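Local coordinates for solute binding protein MsmE (Bacillus subtilis subsp. subtilis str. 168, PDB 4R6H) that binds melibiose, raffinose and stachyose as the solute-binding component of the MelEDC-MsmX ABC transporter, which imports these sugars, at residues Asp153-Ala158 / Lys174-Gly179; Ala158-Glu161 / Asp165-Lys168; Lys168-Ile173 / Val182-Ala187. All coordinates share one frame; numbering follows the deposited sequence.

Interaction 1 of 3, residues Asp153-Ala158 / Lys174-Gly179; sequences DRYGIA and KEKSKG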
ATOM      1  N   ASP A 153     -26.222   5.080   1.046  1.00 18.77           N
ATOM      2  CA  ASP A 153     -27.382   5.888   0.648  1.00 21.22           C
ATOM      3  C   ASP A 153     -28.687   5.394   1.265  1.00 21.69           C
ATOM      4  O   ASP A 153     -29.498   6.203   1.719  1.00 22.03           O
ATOM      5  CB  ASP A 153     -27.508   5.952  -0.870  1.00 24.07           C
ATOM      6  CG  ASP A 153     -26.479   6.884  -1.511  1.00 24.40           C
ATOM      7  OD1 ASP A 153     -25.956   7.761  -0.791  1.00 25.85           O
ATOM      8  OD2 ASP A 153     -26.241   6.723  -2.712  1.00 26.51           O
ATOM      9  N   ARG A 154     -28.880   4.081   1.344  1.00 20.79           N
ATOM     10  CA  ARG A 154     -30.100   3.528   1.977  1.00 19.57           C
ATOM     11  C   ARG A 154     -30.290   4.027   3.393  1.00 22.36           C
ATOM     12  O   ARG A 154     -31.424   4.309   3.839  1.00 24.08           O
ATOM     13  CB  ARG A 154     -30.020   2.013   1.971  1.00 22.31           C
ATOM     14  CG  ARG A 154     -31.253   1.283   2.446  1.00 25.92           C
ATOM     15  CD  ARG A 154     -31.059  -0.237   2.380  1.00 25.87           C
ATOM     16  NE  ARG A 154     -31.139  -0.709   1.007  1.00 32.84           N
ATOM     17  CZ  ARG A 154     -32.266  -1.050   0.358  1.00 40.11           C
ATOM     18  NH1 ARG A 154     -33.433  -1.043   0.975  1.00 38.31           N
ATOM     19  NH2 ARG A 154     -32.214  -1.420  -0.921  1.00 38.03           N
ATOM     20  N   TYR A 155     -29.194   4.161   4.122  1.00 20.01           N
ATOM     21  CA  TYR A 155     -29.270   4.536   5.533  1.00 20.29           C
ATOM     22  C   TYR A 155     -28.925   5.972   5.855  1.00 22.25           C
ATOM     23  O   TYR A 155     -28.851   6.348   7.030  1.00 23.53           O
ATOM     24  CB  TYR A 155     -28.406   3.562   6.357  1.00 24.25           C
ATOM     25  CG  TYR A 155     -28.823   2.140   6.244  1.00 23.85           C
ATOM     26  CD1 TYR A 155     -30.181   1.782   6.309  1.00 25.04           C
ATOM     27  CD2 TYR A 155     -27.895   1.109   6.092  1.00 31.61           C
ATOM     28  CE1 TYR A 155     -30.590   0.463   6.190  1.00 26.11           C
ATOM     29  CE2 TYR A 155     -28.301  -0.210   5.982  1.00 28.01           C
ATOM     30  CZ  TYR A 155     -29.646  -0.527   6.030  1.00 24.80           C
ATOM     31  OH  TYR A 155     -29.987  -1.853   5.926  1.00 27.21           O
ATOM     32  N   GLY A 156     -28.742   6.796   4.825  1.00 20.02           N
ATOM     33  CA  GLY A 156     -28.547   8.219   4.982  1.00 21.71           C
ATOM     34  C   GLY A 156     -27.193   8.600   5.519  1.00 20.73           C
ATOM     35  O   GLY A 156     -27.024   9.672   6.129  1.00 23.13           O
ATOM     36  N   ILE A 157     -26.195   7.756   5.238  1.00 20.01           N
ATOM     37  CA  ILE A 157     -24.860   7.930   5.807  1.00 20.57           C
ATOM     38  C   ILE A 157     -23.922   8.627   4.805  1.00 21.66           C
ATOM     39  O   ILE A 157     -23.646   8.125   3.712  1.00 20.70           O
ATOM     40  CB  ILE A 157     -24.270   6.567   6.207  1.00 18.66           C
ATOM     41  CG1 ILE A 157     -25.150   5.874   7.269  1.00 20.95           C
ATOM     42  CG2 ILE A 157     -22.828   6.730   6.712  1.00 21.16           C
ATOM     43  CD1 ILE A 157     -24.785   4.432   7.526  1.00 25.41           C
ATOM     44  N   ALA A 158     -23.394   9.769   5.216  1.00 20.49           N
ATOM     45  CA  ALA A 158     -22.343  10.440   4.470  1.00 20.46           C
ATOM     46  C   ALA A 158     -21.006   9.726   4.708  1.00 20.09           C
ATOM     47  O   ALA A 158     -20.809   9.132   5.754  1.00 20.66           O
ATOM     48  CB  ALA A 158     -22.213  11.886   4.897  1.00 18.95           C
ATOM     49  N   LYS A 174     -25.611  -1.456  11.714  1.00 21.69           N
ATOM     50  CA  LYS A 174     -26.018  -2.568  12.503  1.00 20.75           C
ATOM     51  C   LYS A 174     -27.486  -2.389  12.923  1.00 22.32           C
ATOM     52  O   LYS A 174     -28.261  -3.335  12.797  1.00 24.94           O
ATOM     53  CB  LYS A 174     -25.100  -2.769  13.717  1.00 24.02           C
ATOM     54  CG  LYS A 174     -25.602  -3.909  14.598  1.00 25.75           C
ATOM     55  CD  LYS A 174     -24.731  -4.177  15.809  1.00 32.72           C
ATOM     56  CE  LYS A 174     -25.140  -3.373  17.023  1.00 48.10           C
ATOM     57  NZ  LYS A 174     -24.495  -3.844  18.307  1.00 36.51           N
ATOM     58  N   GLU A 175     -27.817  -1.197  13.411  1.00 21.00           N
ATOM     59  CA  GLU A 175     -29.195  -0.870  13.932  1.00 22.46           C
ATOM     60  C   GLU A 175     -30.216  -1.013  12.785  1.00 27.62           C
ATOM     61  O   GLU A 175     -31.198  -1.786  12.848  1.00 32.89           O
ATOM     62  CB  GLU A 175     -29.185   0.550  14.527  1.00 25.90           C
ATOM     63  CG  GLU A 175     -28.631   0.646  15.954  1.00 58.56           C
ATOM     64  CD  GLU A 175     -27.932   1.968  16.392  1.00 55.46           C
ATOM     65  OE1 GLU A 175     -28.013   3.050  15.739  1.00 44.27           O
ATOM     66  OE2 GLU A 175     -27.270   1.925  17.469  1.00 42.88           O
ATOM     67  N   LYS A 176     -29.944  -0.329  11.689  1.00 22.14           N
ATOM     68  CA  LYS A 176     -30.937  -0.221  10.607  1.00 23.19           C
ATOM     69  C   LYS A 176     -31.032  -1.485   9.759  1.00 30.30           C
ATOM     70  O   LYS A 176     -32.104  -1.776   9.214  1.00 30.62           O
ATOM     71  CB  LYS A 176     -30.688   1.031   9.752  1.00 25.86           C
ATOM     72  CG  LYS A 176     -30.706   2.352  10.505  1.00 29.90           C
ATOM     73  CD  LYS A 176     -32.036   3.089  10.466  1.00 92.98           C
ATOM     74  CE  LYS A 176     -31.847   4.563  10.809  1.00 85.40           C
ATOM     75  NZ  LYS A 176     -30.914   5.259   9.870  1.00 52.70           N
ATOM     76  N   SER A 177     -29.954  -2.265   9.630  1.00 22.33           N
ATOM     77  CA  SER A 177     -29.994  -3.470   8.838  1.00 25.52           C
ATOM     78  C   SER A 177     -30.487  -4.665   9.655  1.00 25.16           C
ATOM     79  O   SER A 177     -30.670  -5.738   9.110  1.00 26.49           O
ATOM     80  CB  SER A 177     -28.626  -3.802   8.232  1.00 26.06           C
ATOM     81  OG  SER A 177     -27.773  -4.415   9.176  1.00 23.01           O
ATOM     82  N   LYS A 178     -30.656  -4.418  10.958  1.00 31.62           N
ATOM     83  CA  LYS A 178     -31.019  -5.408  11.956  1.00 48.98           C
ATOM     84  C   LYS A 178     -30.115  -6.624  11.886  1.00 35.02           C
ATOM     85  O   LYS A 178     -30.569  -7.758  12.000  1.00 32.22           O
ATOM     86  CB  LYS A 178     -32.507  -5.783  11.845  1.00 44.35           C
ATOM     87  CG  LYS A 178     -33.394  -5.054  12.848  1.00 63.16           C
ATOM     88  CD  LYS A 178     -34.154  -3.900  12.224  1.00 79.10           C
ATOM     89  CE  LYS A 178     -35.151  -3.322  13.217  1.00 95.89           C
ATOM     90  NZ  LYS A 178     -36.284  -2.655  12.526  1.00 91.16           N
ATOM     91  N   GLY A 179     -28.821  -6.382  11.695  1.00 31.58           N
ATOM     92  CA  GLY A 179     -27.848  -7.467  11.596  1.00 30.65           C
ATOM     93  C   GLY A 179     -27.672  -8.174  10.250  1.00 34.36           C
ATOM     94  O   GLY A 179     -26.876  -9.089  10.162  1.00 36.34           O
TER
HETATM   95  O   HOH W   1     -32.678  -2.159   6.019  1.00 35.96           O

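Interaction 2 of 3, residues Ala158-Glu161 / Asp165-Lys168; sequences APPE and DFIK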
ATOM      1  N   ALA A 158     -23.394   9.769   5.216  1.00 20.49           N
ATOM      2  CA  ALA A 158     -22.343  10.440   4.470  1.00 20.46           C
ATOM      3  C   ALA A 158     -21.006   9.726   4.708  1.00 20.09           C
ATOM      4  O   ALA A 158     -20.809   9.132   5.754  1.00 20.66           O
ATOM      5  CB  ALA A 158     -22.213  11.886   4.897  1.00 18.95           C
ATOM      6  N   PRO A 159     -20.079   9.808   3.750  1.00 22.77           N
ATOM      7  CA  PRO A 159     -18.778   9.184   3.988  1.00 24.76           C
ATOM      8  C   PRO A 159     -18.089   9.706   5.251  1.00 22.18           C
ATOM      9  O   PRO A 159     -17.954  10.919   5.416  1.00 22.71           O
ATOM     10  CB  PRO A 159     -17.960   9.543   2.732  1.00 28.83           C
ATOM     11  CG  PRO A 159     -18.911  10.164   1.760  1.00 42.57           C
ATOM     12  CD  PRO A 159     -20.118  10.627   2.519  1.00 23.89           C
ATOM     13  N   PRO A 160     -17.642   8.792   6.137  1.00 20.35           N
ATOM     14  CA  PRO A 160     -17.041   9.273   7.372  1.00 20.51           C
ATOM     15  C   PRO A 160     -15.606   9.799   7.209  1.00 20.24           C
ATOM     16  O   PRO A 160     -14.781   9.164   6.504  1.00 21.01           O
ATOM     17  CB  PRO A 160     -17.059   8.026   8.279  1.00 21.44           C
ATOM     18  CG  PRO A 160     -17.030   6.883   7.336  1.00 20.83           C
ATOM     19  CD  PRO A 160     -17.842   7.327   6.153  1.00 19.99           C
ATOM     20  N   GLU A 161     -15.318  10.918   7.876  1.00 20.48           N
ATOM     21  CA  GLU A 161     -14.033  11.587   7.790  1.00 20.36           C
ATOM     22  C   GLU A 161     -13.198  11.442   9.075  1.00 20.16           C
ATOM     23  O   GLU A 161     -12.022  11.862   9.099  1.00 19.64           O
ATOM     24  CB  GLU A 161     -14.223  13.084   7.486  1.00 23.50           C
ATOM     25  CG  GLU A 161     -14.978  13.303   6.168  1.00 29.59           C
ATOM     26  CD  GLU A 161     -15.236  14.768   5.816  1.00 32.78           C
ATOM     27  OE1 GLU A 161     -14.748  15.680   6.504  1.00 38.45           O
ATOM     28  OE2 GLU A 161     -15.965  14.994   4.834  1.00 37.83           O
ATOM     29  N   ASP A 165     -16.866   9.266  13.557  1.00 17.82           N
ATOM     30  CA  ASP A 165     -17.956   9.223  12.588  1.00 19.90           C
ATOM     31  C   ASP A 165     -18.044   7.872  11.875  1.00 18.05           C
ATOM     32  O   ASP A 165     -19.119   7.376  11.534  1.00 18.96           O
ATOM     33  CB  ASP A 165     -17.820  10.359  11.602  1.00 19.85           C
ATOM     34  CG  ASP A 165     -18.252  11.694  12.186  1.00 27.50           C
ATOM     35  OD1 ASP A 165     -18.906  11.708  13.255  1.00 27.87           O
ATOM     36  OD2 ASP A 165     -17.889  12.703  11.592  1.00 29.61           O
ATOM     37  N   PHE A 166     -16.888   7.226  11.677  1.00 16.82           N
ATOM     38  CA  PHE A 166     -16.855   5.882  11.102  1.00 19.08           C
ATOM     39  C   PHE A 166     -17.593   4.875  11.998  1.00 17.06           C
ATOM     40  O   PHE A 166     -18.453   4.140  11.574  1.00 18.57           O
ATOM     41  CB  PHE A 166     -15.363   5.511  10.867  1.00 17.85           C
ATOM     42  CG  PHE A 166     -15.136   4.125  10.282  1.00 17.20           C
ATOM     43  CD1 PHE A 166     -15.921   3.578   9.268  1.00 17.14           C
ATOM     44  CD2 PHE A 166     -14.080   3.362  10.763  1.00 17.67           C
ATOM     45  CE1 PHE A 166     -15.689   2.313   8.789  1.00 16.49           C
ATOM     46  CE2 PHE A 166     -13.812   2.114  10.256  1.00 17.82           C
ATOM     47  CZ  PHE A 166     -14.624   1.582   9.269  1.00 18.70           C
ATOM     48  N   ILE A 167     -17.193   4.846  13.268  1.00 17.42           N
ATOM     49  CA  ILE A 167     -17.800   3.926  14.226  1.00 21.19           C
ATOM     50  C   ILE A 167     -19.322   4.210  14.350  1.00 19.25           C
ATOM     51  O   ILE A 167     -20.100   3.283  14.384  1.00 20.82           O
ATOM     52  CB  ILE A 167     -17.092   4.013  15.586  1.00 20.77           C
ATOM     53  CG1 ILE A 167     -15.667   3.498  15.443  1.00 23.22           C
ATOM     54  CG2 ILE A 167     -17.894   3.261  16.649  1.00 27.68           C
ATOM     55  CD1 ILE A 167     -14.856   3.783  16.674  1.00 29.09           C
ATOM     56  N   LYS A 168     -19.687   5.490  14.353  1.00 19.21           N
ATOM     57  CA  LYS A 168     -21.112   5.846  14.390  1.00 19.74           C
ATOM     58  C   LYS A 168     -21.851   5.289  13.159  1.00 20.79           C
ATOM     59  O   LYS A 168     -22.927   4.669  13.278  1.00 21.34           O
ATOM     60  CB  LYS A 168     -21.277   7.344  14.485  1.00 22.64           C
ATOM     61  CG  LYS A 168     -22.719   7.811  14.664  1.00 23.78           C
ATOM     62  CD  LYS A 168     -22.683   9.294  15.040  1.00 32.51           C
ATOM     63  CE  LYS A 168     -24.004   9.990  14.820  1.00 57.25           C
ATOM     64  NZ  LYS A 168     -23.821  11.435  15.139  1.00 42.83           N
TER
HETATM   65  O   HOH W   2     -17.321  12.652   9.059  1.00 25.09           O

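Interaction 3 of 3, residues Lys168-Ile173 / Val182-Ala187; sequences KALRTI and VPFWFA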
ATOM      1  N   LYS A 168     -19.687   5.490  14.353  1.00 19.21           N
ATOM      2  CA  LYS A 168     -21.112   5.846  14.390  1.00 19.74           C
ATOM      3  C   LYS A 168     -21.851   5.289  13.159  1.00 20.79           C
ATOM      4  O   LYS A 168     -22.927   4.669  13.278  1.00 21.34           O
ATOM      5  CB  LYS A 168     -21.277   7.344  14.485  1.00 22.64           C
ATOM      6  CG  LYS A 168     -22.719   7.811  14.664  1.00 23.78           C
ATOM      7  CD  LYS A 168     -22.683   9.294  15.040  1.00 32.51           C
ATOM      8  CE  LYS A 168     -24.004   9.990  14.820  1.00 57.25           C
ATOM      9  NZ  LYS A 168     -23.821  11.435  15.139  1.00 42.83           N
ATOM     10  N   ALA A 169     -21.227   5.399  11.985  1.00 18.85           N
ATOM     11  CA  ALA A 169     -21.827   4.785  10.794  1.00 21.08           C
ATOM     12  C   ALA A 169     -22.007   3.282  10.930  1.00 19.68           C
ATOM     13  O   ALA A 169     -22.997   2.718  10.503  1.00 19.76           O
ATOM     14  CB  ALA A 169     -20.990   5.094   9.552  1.00 20.79           C
ATOM     15  N   LEU A 170     -20.992   2.593  11.476  1.00 18.32           N
ATOM     16  CA  LEU A 170     -21.083   1.156  11.689  1.00 19.13           C
ATOM     17  C   LEU A 170     -22.251   0.816  12.591  1.00 17.11           C
ATOM     18  O   LEU A 170     -22.983  -0.110  12.342  1.00 19.23           O
ATOM     19  CB  LEU A 170     -19.752   0.609  12.286  1.00 19.39           C
ATOM     20  CG  LEU A 170     -18.511   0.829  11.415  1.00 19.12           C
ATOM     21  CD1 LEU A 170     -17.355   0.124  12.084  1.00 20.39           C
ATOM     22  CD2 LEU A 170     -18.711   0.325   9.982  1.00 17.54           C
ATOM     23  N   ARG A 171     -22.384   1.587  13.679  1.00 19.46           N
ATOM     24  CA  ARG A 171     -23.517   1.390  14.603  1.00 21.26           C
ATOM     25  C   ARG A 171     -24.843   1.594  13.884  1.00 18.41           C
ATOM     26  O   ARG A 171     -25.789   0.815  14.069  1.00 22.65           O
ATOM     27  CB  ARG A 171     -23.394   2.334  15.803  1.00 23.02           C
ATOM     28  CG  ARG A 171     -22.301   1.903  16.765  1.00 24.22           C
ATOM     29  CD  ARG A 171     -22.569   2.343  18.208  1.00 35.01           C
ATOM     30  NE  ARG A 171     -22.998   3.722  18.221  1.00 30.10           N
ATOM     31  CZ  ARG A 171     -22.177   4.765  18.164  1.00 27.09           C
ATOM     32  NH1 ARG A 171     -22.695   5.974  18.145  1.00 28.59           N
ATOM     33  NH2 ARG A 171     -20.848   4.616  18.180  1.00 32.26           N
ATOM     34  N   THR A 172     -24.897   2.600  13.019  1.00 21.06           N
ATOM     35  CA  THR A 172     -26.131   2.847  12.239  1.00 22.18           C
ATOM     36  C   THR A 172     -26.485   1.681  11.340  1.00 23.27           C
ATOM     37  O   THR A 172     -27.637   1.243  11.230  1.00 22.62           O
ATOM     38  CB  THR A 172     -25.982   4.115  11.378  1.00 24.58           C
ATOM     39  OG1 THR A 172     -25.830   5.244  12.240  1.00 27.12           O
ATOM     40  CG2 THR A 172     -27.201   4.293  10.445  1.00 25.00           C
ATOM     41  N   ILE A 173     -25.486   1.156  10.645  1.00 19.85           N
ATOM     42  CA  ILE A 173     -25.716   0.029   9.766  1.00 18.03           C
ATOM     43  C   ILE A 173     -26.209  -1.189  10.550  1.00 21.84           C
ATOM     44  O   ILE A 173     -27.132  -1.900  10.113  1.00 21.31           O
ATOM     45  CB  ILE A 173     -24.401  -0.271   8.973  1.00 22.75           C
ATOM     46  CG1 ILE A 173     -24.114   0.857   7.982  1.00 22.28           C
ATOM     47  CG2 ILE A 173     -24.449  -1.585   8.244  1.00 21.90           C
ATOM     48  CD1 ILE A 173     -22.634   1.058   7.675  1.00 21.14           C
ATOM     49  N   VAL A 182     -23.018  -6.794   7.321  1.00 20.15           N
ATOM     50  CA  VAL A 182     -21.781  -6.634   8.135  1.00 18.55           C
ATOM     51  C   VAL A 182     -21.290  -5.199   8.006  1.00 19.11           C
ATOM     52  O   VAL A 182     -20.974  -4.755   6.881  1.00 18.25           O
ATOM     53  CB  VAL A 182     -20.686  -7.581   7.699  1.00 17.79           C
ATOM     54  CG1 VAL A 182     -19.446  -7.313   8.517  1.00 19.99           C
ATOM     55  CG2 VAL A 182     -21.120  -9.042   7.822  1.00 20.68           C
ATOM     56  N   PRO A 183     -21.172  -4.461   9.137  1.00 17.30           N
ATOM     57  CA  PRO A 183     -20.784  -3.074   8.948  1.00 17.44           C
ATOM     58  C   PRO A 183     -19.326  -2.940   8.465  1.00 18.48           C
ATOM     59  O   PRO A 183     -19.087  -2.127   7.536  1.00 17.37           O
ATOM     60  CB  PRO A 183     -21.011  -2.433  10.322  1.00 21.48           C
ATOM     61  CG  PRO A 183     -22.027  -3.324  10.965  1.00 19.42           C
ATOM     62  CD  PRO A 183     -21.756  -4.680  10.482  1.00 18.94           C
ATOM     63  N   PHE A 184     -18.390  -3.713   9.031  1.00 17.29           N
ATOM     64  CA  PHE A 184     -16.964  -3.597   8.666  1.00 16.28           C
ATOM     65  C   PHE A 184     -16.406  -4.984   8.632  1.00 18.08           C
ATOM     66  O   PHE A 184     -16.372  -5.638   9.635  1.00 17.70           O
ATOM     67  CB  PHE A 184     -16.307  -2.743   9.727  1.00 17.33           C
ATOM     68  CG  PHE A 184     -14.870  -2.360   9.481  1.00 16.21           C
ATOM     69  CD1 PHE A 184     -14.328  -2.263   8.197  1.00 17.25           C
ATOM     70  CD2 PHE A 184     -14.082  -1.969  10.559  1.00 16.22           C
ATOM     71  CE1 PHE A 184     -13.023  -1.832   8.006  1.00 16.91           C
ATOM     72  CE2 PHE A 184     -12.782  -1.514  10.368  1.00 18.41           C
ATOM     73  CZ  PHE A 184     -12.250  -1.475   9.096  1.00 18.20           C
ATOM     74  N   TRP A 185     -16.021  -5.474   7.472  1.00 15.52           N
ATOM     75  CA  TRP A 185     -15.700  -6.886   7.277  1.00 16.06           C
ATOM     76  C   TRP A 185     -14.228  -7.146   7.207  1.00 18.32           C
ATOM     77  O   TRP A 185     -13.498  -6.429   6.552  1.00 17.83           O
ATOM     78  CB  TRP A 185     -16.353  -7.394   5.984  1.00 18.19           C
ATOM     79  CG  TRP A 185     -16.314  -8.872   5.775  1.00 17.29           C
ATOM     80  CD1 TRP A 185     -17.262  -9.787   6.142  1.00 19.29           C
ATOM     81  CD2 TRP A 185     -15.325  -9.590   5.058  1.00 17.08           C
ATOM     82  NE1 TRP A 185     -16.894 -11.046   5.735  1.00 21.37           N
ATOM     83  CE2 TRP A 185     -15.709 -10.963   5.053  1.00 18.49           C
ATOM     84  CE3 TRP A 185     -14.140  -9.227   4.418  1.00 19.27           C
ATOM     85  CZ2 TRP A 185     -14.924 -11.952   4.437  1.00 19.26           C
ATOM     86  CZ3 TRP A 185     -13.381 -10.207   3.811  1.00 19.11           C
ATOM     87  CH2 TRP A 185     -13.788 -11.543   3.796  1.00 17.60           C
ATOM     88  N   PHE A 186     -13.794  -8.164   7.949  1.00 17.32           N
ATOM     89  CA  PHE A 186     -12.408  -8.644   7.952  1.00 18.63           C
ATOM     90  C   PHE A 186     -12.286 -10.088   7.553  1.00 17.35           C
ATOM     91  O   PHE A 186     -13.001 -10.958   8.086  1.00 18.71           O
ATOM     92  CB  PHE A 186     -11.780  -8.533   9.385  1.00 17.57           C
ATOM     93  CG  PHE A 186     -11.369  -7.150   9.766  1.00 16.69           C
ATOM     94  CD1 PHE A 186     -12.279  -6.284  10.312  1.00 19.99           C
ATOM     95  CD2 PHE A 186     -10.081  -6.716   9.569  1.00 18.84           C
ATOM     96  CE1 PHE A 186     -11.916  -4.995  10.675  1.00 21.08           C
ATOM     97  CE2 PHE A 186      -9.688  -5.446   9.927  1.00 21.03           C
ATOM     98  CZ  PHE A 186     -10.621  -4.572  10.483  1.00 20.85           C
ATOM     99  N   ALA A 187     -11.321 -10.335   6.701  1.00 18.19           N
ATOM    100  CA  ALA A 187     -10.928 -11.712   6.383  1.00 16.92           C
ATOM    101  C   ALA A 187      -9.855 -12.140   7.426  1.00 16.99           C
ATOM    102  O   ALA A 187      -8.684 -12.286   7.088  1.00 18.83           O
ATOM    103  CB  ALA A 187     -10.406 -11.814   4.968  1.00 18.28           C
TER

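Interaction 1 of 3, residues Asp153-Ala158 / Lys174-Gly179
Tyr155 carries this contact from the side of 153-158, and Lys176 and Ser177 receive it near the C-terminal end of helix 163-177. The CA atoms of Tyr155 and Lys176 lie 7.2 Å apart. Arg154, just before the tyrosine, lays its CG over one face of the Tyr155 ring. Lys176 covers the opposite face. Its CB sits 3.9 Å from the ring centroid, 27° off the normal, which makes a CH-pi contact. It lies over the CD1-CE1 side of the ring, 3.6 Å from Tyr155 CD1 and from Tyr155 CE1. The Tyr155 CG stands anti to its own carbonyl carbon (chi1 -60°), and this carries the ring across to the other helix. The phenol oxygen ends against Ser177, with OH 3.3 Å from Ser177 CB. A water at the ring edge, in its plane, lies 2.7 Å from Tyr155 OH and donates to Lys176 O at 3.3 Å. Replacing Tyr155 with an alanine would probably open a gap beside Lys176 CB and Ser177 CB and leave the bridging water without its phenol partner. Gly156 follows with positive phi and closes helix 149-155 in a Schellman motif; Lys178 ends helix 163-177 in the same way. Ile157 then turns to Ala169, Thr172 and Ile173 of the longer helix. Ser177 OG is engaged by Ile173 O and Ile181 N. No direct hydrogen bond joins the two segments. The two helix ends therefore meet through a CH-pi contact and van der Waals packing, and the phenol oxygen is linked to the Lys176 carbonyl through water.

Interaction 2 of 3, residues Ala158-Glu161 / Asp165-Lys168
The backbones come closest at Pro160 and Phe166, whose CA atoms are 5.0 Å apart, where the loop 158-161 passes the first turn of helix 163-177. Pro160 is the main side chain on the loop side. Its CB rests against the helix backbone, 3.5 Å from Phe166 N and 3.7 Å from Asp165 C. Its CG reaches the aromatic ring obliquely, with 4.0 Å between Pro160 CG and Phe166 CD1. Phe166 CG is anti to its backbone N (chi1 179°), and this sets the ring beside the proline. Asp165 brings its CB to 4.1 Å from Pro160 CB, while its carboxylate turns to a water. That water donates to Asp165 OD2 at 2.6 Å and accepts from Glu161 N at 2.9 Å, so it joins the loop backbone to the helix start. The backbone N of Asp165 also donates a hydrogen bond to Thr162 OG1, between the two segments. This is local packing of a loop on the helix that follows it. Pro160 also touches Ile290 of strand 287-291. The Phe166 ring meets Phe184 and Phe267 edge-to-face and touches Met238 of helix 229-240, so the start of helix 163-177 packs against helix 229-240 and the mixed sheet.

Interaction 3 of 3, residues Lys168-Ile173 / Val182-Ala187
Leu170 and Pro183 lie across each other at an angle, at the point where the two backbones approach most closely (CA to CA 5.0 Å). The two methyls of Leu170 divide the work. CD2 comes in at the CB corner of the proline ring, 3.6 Å from Pro183 CB. The same CD2 lies 3.5 Å from Pro183 O. CD1 goes to the next residue, 3.9 Å from Phe184 CB. Leu170 CG is anti to its own carbonyl carbon (chi1 -60°), which leads both methyls toward the strand. One turn later, Ile173 sets its CG2, anti to its backbone N, over a face of the Pro183 ring, 4.0 Å from Pro183 CG. Pro183 CG also lies 3.6 Å from Leu170 O. Phe184 meets Leu170 mainly through CB, and its ring is turned on toward Phe186, whose CE1 lies over one face. The buried packing is apolar, that of a helix on an adjoining sheet: helix 163-177 lies against strands 182-185 and 265-269. The chain turns a corner at Pro183 and Phe184. Backbone hydrogen bonds pair these two strands in parallel. Leu170 reaches Phe267 and Ile173 reaches Ala266, while Met238 of helix 229-240 touches both Leu170 and Phe184.

How the interactions relate
Helix 163-177 takes part in all three contacts. From the N terminus, helix 149-155 ends and the chain enters the loop 156-162. Interaction 2 closes the shortest loop, between 158-161 and 165-168. Interaction 1 closes a longer one, from 153-158 to 174-179; the two start from the same stretch and share Ala158, and the rest of interaction 2 falls within the longer loop. Interaction 3 starts on Lys168, where interaction 2 ends, and runs on to 182-187; its segments alternate with those of interaction 1. Interaction 3 touches interaction 1 through Ile157 and interaction 2 through Phe166. Together they tie helix 149-155, helix 163-177 and strand 182-185.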